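Local coordinates for protein alpha-L-rhamnosidase (Streptomyces avermitilis, PDB 3W5M) that hydrolyses terminal non-reducing alpha-L-rhamnose residues from alpha-L-rhamnosides, including citrus flavonoids and gum arabic, and carries a calcium-dependent rhamnose-binding module, at residues A[610-613]-A[614-618]; A[834-837]-A[838-842]. All coordinates share one frame; numbering follows the deposited sequence.

Contact 1: residues A[610-613]-A[614-618]; sequences NKLH and SNITW
Lys611 and Asn615, Leu612 and Ile616, and His613 and Thr617 meet one turn apart on helix 607-622, where successive i to i+4 bonds, from Ser614 N to Asn610 O through Thr617 N to His613 O, hold the backbone with N-H...O angles of 161° to 166°. Lys611 bends at chi2, and this kink carries its aliphatic end past the amide of Asn615, with CE 3.5 Å from OD1. The ammonium does not meet that oxygen directly: a water lies 3.2 Å from Lys611 NZ, from which it accepts, and 2.8 Å from Asn615 OD1, to which it can donate, though it has more acceptors in reach than protons; Ser614 OG is also bonded to it. Asn615 ND2 has a weak hydrogen bond to Ser890 O, a partner for the other end of the same amide. With an alanine at Asn615, the water would probably lose one of its acceptors, and Ser890 O this weak donor. On another side, Thr617 CG2 sits over one face of the His613 imidazole, 4.1 Å from its centroid, a CH-pi contact; His613 ND1 is hydrogen-bonded to Tyr927 OH, which is likely to limit the ring's turn. Thr617 OG1 lies between its backbone N and carbonyl carbon (chi1 69°) and donates to Ser614 O at 2.9 Å, so that this carbonyl takes both the hydroxyl and Trp618 N. Leu612 CG and Ile616 CD1 approach to 4.2 Å on the apolar side, against Met926 of helix 923-929. One helix of the catalytic (alpha/alpha)6 barrel thus joins apolar packing to a polar edge where the water probably relays the lysine charge to the amide oxygen.

Contact 2: residues A[834-837]-A[838-842]; sequences DRLV and ALIEA
Leu839 CD2 lies over the centre of one face of the Arg835 guanidinium, 3.6 Å above its plane, so the methyl covers the flat cation without competing for its N-H groups. NH2 and CZ of Arg835 are the atoms nearest to that methyl, and Ala838 CB approaches NH1 obliquely at 4.0 Å. The arginine reaches this place because CG runs anti to the backbone N (chi1 -175°) and the chain then bends at chi2, swinging its end along the helix toward the next turn. Leu839 meets it with CG beside its own backbone N, chi1 -62°, a setting that also brings CG to 3.2 Å from Arg835 O. A second pair, Leu836 and Ile840, packs one turn apart with Leu836 CG 4.3 Å from Ile840 CD1. Beneath both pairs run the i to i+4 backbone bonds of helix 829-842; Leu839 N donates to Arg835 O at 3.0 Å and Ile840 N to Leu836 O at 3.0 Å. Farther along, Glu841 N gives Val837 O a straighter bond, with an N-H...O angle of 169°. In the next shell, Asp810 forms a salt bridge with Arg835 NH2, while Tyr815 of helix 812-820 touches both Arg835 and Leu839. Leu836 and Ile840 are buried against Leu861 of helix 854-863. The helix is therefore amphipathic here, its apolar pair turned into the (alpha/alpha)6 barrel packing and its Asp834 and Glu841 exposed. For Arg835 the chemistry is divided by direction: the methyl occupies a face, whereas the carboxylate of Asp810 is met through NH2, and Asp810 would be expected to offset the nearby like charge of Lys806.

In the fold
From the N terminus, the chain passes through the beta domains, including the rhamnose-binding CBM67, before contact 1 forms on helix 607-622 and, more than 200 residues later, contact 2 on helix 829-842. Each lies within a single helix, so neither closes a loop; they follow in series without nesting or crossing. Both belong to the (alpha/alpha)6 catalytic domain, with centres 28 Å apart and nearest atoms about 16 Å apart. Contact 1 ties its helix to helices 641-654, 883-887 and 923-929, and Ile616 lies about 11 Å from the rhamnose-binding His916, side chain to side chain. Contact 2 joins helices 812-820 and 854-863, away from the annotated sites.

Contact 1: residues A[610-613]-A[614-618]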
loop_
_atom_site.group_PDB
_atom_site.type_symbol
_atom_site.label_atom_id
_atom_site.label_comp_id
_atom_site.label_asym_id
_atom_site.label_seq_id
_atom_site.Cartn_x
_atom_site.Cartn_y
_atom_site.Cartn_z
ATOM N N ASN A 610 -24.297 1.455 -7.893
ATOM C CA ASN A 610 -23.224 1.960 -8.731
ATOM C C ASN A 610 -22.208 2.740 -7.894
ATOM O O ASN A 610 -20.993 2.640 -8.133
ATOM C CB ASN A 610 -23.783 2.779 -9.884
ATOM C CG ASN A 610 -24.746 1.968 -10.755
ATOM O OD1 ASN A 610 -24.723 0.731 -10.759
ATOM N ND2 ASN A 610 -25.593 2.659 -11.483
ATOM N N LYS A 611 -22.712 3.491 -6.908
ATOM C CA LYS A 611 -21.849 4.197 -5.942
ATOM C C LYS A 611 -21.076 3.240 -5.043
ATOM O O LYS A 611 -19.873 3.432 -4.786
ATOM C CB LYS A 611 -22.660 5.191 -5.095
ATOM C CG LYS A 611 -21.801 6.087 -4.212
ATOM C CD LYS A 611 -20.752 6.812 -5.041
ATOM C CE LYS A 611 -20.140 7.958 -4.263
ATOM N NZ LYS A 611 -19.143 8.675 -5.123
ATOM N N LEU A 612 -21.753 2.196 -4.566
ATOM C CA LEU A 612 -21.104 1.201 -3.770
ATOM C C LEU A 612 -19.889 0.561 -4.506
ATOM O O LEU A 612 -18.772 0.462 -3.936
ATOM C CB LEU A 612 -22.117 0.121 -3.326
ATOM C CG LEU A 612 -21.548 -0.973 -2.439
ATOM C CD1 LEU A 612 -20.884 -0.412 -1.189
ATOM C CD2 LEU A 612 -22.670 -1.952 -2.067
ATOM N N HIS A 613 -20.110 0.164 -5.755
ATOM C CA HIS A 613 -19.063 -0.362 -6.624
ATOM C C HIS A 613 -17.912 0.653 -6.806
ATOM O O HIS A 613 -16.747 0.295 -6.630
ATOM C CB HIS A 613 -19.639 -0.740 -7.967
ATOM C CG HIS A 613 -18.609 -1.039 -8.999
ATOM N ND1 HIS A 613 -17.803 -2.158 -8.950
ATOM C CD2 HIS A 613 -18.255 -0.362 -10.116
ATOM C CE1 HIS A 613 -17.000 -2.156 -9.997
ATOM N NE2 HIS A 613 -17.253 -1.077 -10.720
ATOM N N SER A 614 -18.240 1.907 -7.122
ATOM C CA SER A 614 -17.212 2.958 -7.207
ATOM C C SER A 614 -16.384 3.027 -5.909
ATOM O O SER A 614 -15.143 3.043 -5.954
ATOM C CB SER A 614 -17.847 4.319 -7.486
ATOM O OG SER A 614 -16.816 5.287 -7.690
ATOM N N ASN A 615 -17.058 3.018 -4.764
ATOM C CA ASN A 615 -16.401 3.108 -3.454
ATOM C C ASN A 615 -15.469 1.928 -3.184
ATOM O O ASN A 615 -14.366 2.097 -2.646
ATOM C CB ASN A 615 -17.422 3.272 -2.327
ATOM C CG ASN A 615 -18.157 4.611 -2.373
ATOM O OD1 ASN A 615 -17.989 5.414 -3.303
ATOM N ND2 ASN A 615 -18.979 4.857 -1.367
ATOM N N ILE A 616 -15.932 0.732 -3.532
ATOM C CA ILE A 616 -15.096 -0.471 -3.477
ATOM C C ILE A 616 -13.775 -0.307 -4.266
ATOM O O ILE A 616 -12.716 -0.615 -3.733
ATOM C CB ILE A 616 -15.867 -1.716 -3.984
ATOM C CG1 ILE A 616 -16.986 -2.049 -2.989
ATOM C CG2 ILE A 616 -14.930 -2.920 -4.119
ATOM C CD1 ILE A 616 -18.047 -2.973 -3.554
ATOM N N THR A 617 -13.871 0.134 -5.511
ATOM C CA THR A 617 -12.696 0.270 -6.395
ATOM C C THR A 617 -11.802 1.384 -5.903
ATOM O O THR A 617 -10.583 1.326 -6.078
ATOM C CB THR A 617 -13.041 0.469 -7.885
ATOM O OG1 THR A 617 -13.645 1.760 -8.105
ATOM C CG2 THR A 617 -13.990 -0.652 -8.395
ATOM N N TRP A 618 -12.390 2.401 -5.270
ATOM C CA TRP A 618 -11.560 3.462 -4.683
ATOM C C TRP A 618 -10.886 3.013 -3.379
ATOM O O TRP A 618 -9.745 3.370 -3.132
ATOM C CB TRP A 618 -12.349 4.788 -4.539
ATOM C CG TRP A 618 -12.438 5.579 -5.809
ATOM C CD1 TRP A 618 -13.437 5.552 -6.723
ATOM C CD2 TRP A 618 -11.441 6.479 -6.327
ATOM N NE1 TRP A 618 -13.139 6.387 -7.777
ATOM C CE2 TRP A 618 -11.925 6.977 -7.552
ATOM C CE3 TRP A 618 -10.182 6.908 -5.859
ATOM C CZ2 TRP A 618 -11.204 7.912 -8.340
ATOM C CZ3 TRP A 618 -9.454 7.828 -6.638
ATOM C CH2 TRP A 618 -9.979 8.319 -7.866
HETATM O O HOH W 1 -16.517 6.818 -5.283
#

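Contact 2: residues A[834-837]-A[838-842]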
loop_
_atom_site.group_PDB
_atom_site.type_symbol
_atom_site.label_atom_id
_atom_site.label_comp_id
_atom_site.label_asym_id
_atom_site.label_seq_id
_atom_site.Cartn_x
_atom_site.Cartn_y
_atom_site.Cartn_z
ATOM N N ASP A 834 -32.022 -20.725 9.053
ATOM C CA ASP A 834 -33.279 -20.166 9.556
ATOM C C ASP A 834 -33.020 -19.209 10.730
ATOM O O ASP A 834 -33.622 -18.125 10.806
ATOM C CB ASP A 834 -34.235 -21.292 10.022
ATOM C CG ASP A 834 -35.015 -21.959 8.861
ATOM O OD1 ASP A 834 -35.092 -21.395 7.740
ATOM O OD2 ASP A 834 -35.582 -23.064 9.088
ATOM N N ARG A 835 -32.155 -19.642 11.648
ATOM C CA ARG A 835 -31.738 -18.885 12.823
ATOM C C ARG A 835 -30.981 -17.588 12.452
ATOM O O ARG A 835 -31.107 -16.577 13.137
ATOM C CB ARG A 835 -30.882 -19.769 13.738
ATOM C CG ARG A 835 -30.479 -19.138 15.060
ATOM C CD ARG A 835 -31.684 -18.542 15.781
ATOM N NE ARG A 835 -31.354 -17.898 17.050
ATOM C CZ ARG A 835 -32.145 -17.011 17.662
ATOM N NH1 ARG A 835 -33.302 -16.661 17.119
ATOM N NH2 ARG A 835 -31.782 -16.465 18.808
ATOM N N LEU A 836 -30.202 -17.639 11.371
ATOM C CA LEU A 836 -29.475 -16.474 10.881
ATOM C C LEU A 836 -30.452 -15.421 10.418
ATOM O O LEU A 836 -30.348 -14.245 10.806
ATOM C CB LEU A 836 -28.551 -16.868 9.716
ATOM C CG LEU A 836 -27.803 -15.740 8.997
ATOM C CD1 LEU A 836 -26.867 -14.963 9.945
ATOM C CD2 LEU A 836 -27.051 -16.360 7.823
ATOM N N VAL A 837 -31.398 -15.856 9.595
ATOM C CA VAL A 837 -32.444 -15.001 9.073
ATOM C C VAL A 837 -33.264 -14.403 10.219
ATOM O O VAL A 837 -33.685 -13.242 10.143
ATOM C CB VAL A 837 -33.350 -15.765 8.095
ATOM C CG1 VAL A 837 -34.522 -14.910 7.649
ATOM C CG2 VAL A 837 -32.543 -16.196 6.873
ATOM N N ALA A 838 -33.469 -15.200 11.265
ATOM C CA ALA A 838 -34.243 -14.774 12.427
ATOM C C ALA A 838 -33.528 -13.635 13.152
ATOM O O ALA A 838 -34.172 -12.662 13.572
ATOM C CB ALA A 838 -34.484 -15.948 13.373
ATOM N N LEU A 839 -32.202 -13.758 13.283
ATOM C CA LEU A 839 -31.372 -12.733 13.930
ATOM C C LEU A 839 -31.326 -11.432 13.128
ATOM O O LEU A 839 -31.328 -10.346 13.715
ATOM C CB LEU A 839 -29.964 -13.246 14.224
ATOM C CG LEU A 839 -29.763 -14.434 15.168
ATOM C CD1 LEU A 839 -28.329 -14.903 15.116
ATOM C CD2 LEU A 839 -30.119 -14.093 16.608
ATOM N N ILE A 840 -31.297 -11.553 11.800
ATOM C CA ILE A 840 -31.354 -10.401 10.894
ATOM C C ILE A 840 -32.718 -9.684 10.982
ATOM O O ILE A 840 -32.786 -8.453 11.122
ATOM C CB ILE A 840 -31.034 -10.816 9.437
ATOM C CG1 ILE A 840 -29.572 -11.313 9.342
ATOM C CG2 ILE A 840 -31.307 -9.662 8.470
ATOM C CD1 ILE A 840 -29.147 -11.836 7.976
ATOM N N GLU A 841 -33.798 -10.467 10.903
ATOM C CA GLU A 841 -35.162 -9.946 11.063
ATOM C C GLU A 841 -35.317 -9.203 12.399
ATOM O O GLU A 841 -35.879 -8.107 12.433
ATOM C CB GLU A 841 -36.184 -11.083 10.950
ATOM C CG GLU A 841 -37.627 -10.636 10.748
ATOM C CD GLU A 841 -38.625 -11.767 10.960
ATOM O OE1 GLU A 841 -38.497 -12.484 11.977
ATOM O OE2 GLU A 841 -39.541 -11.940 10.123
ATOM N N ALA A 842 -34.792 -9.794 13.474
ATOM C CA ALA A 842 -34.843 -9.208 14.821
ATOM C C ALA A 842 -34.109 -7.867 14.938
ATOM O O ALA A 842 -34.434 -7.053 15.803
ATOM C CB ALA A 842 -34.305 -10.188 15.855
#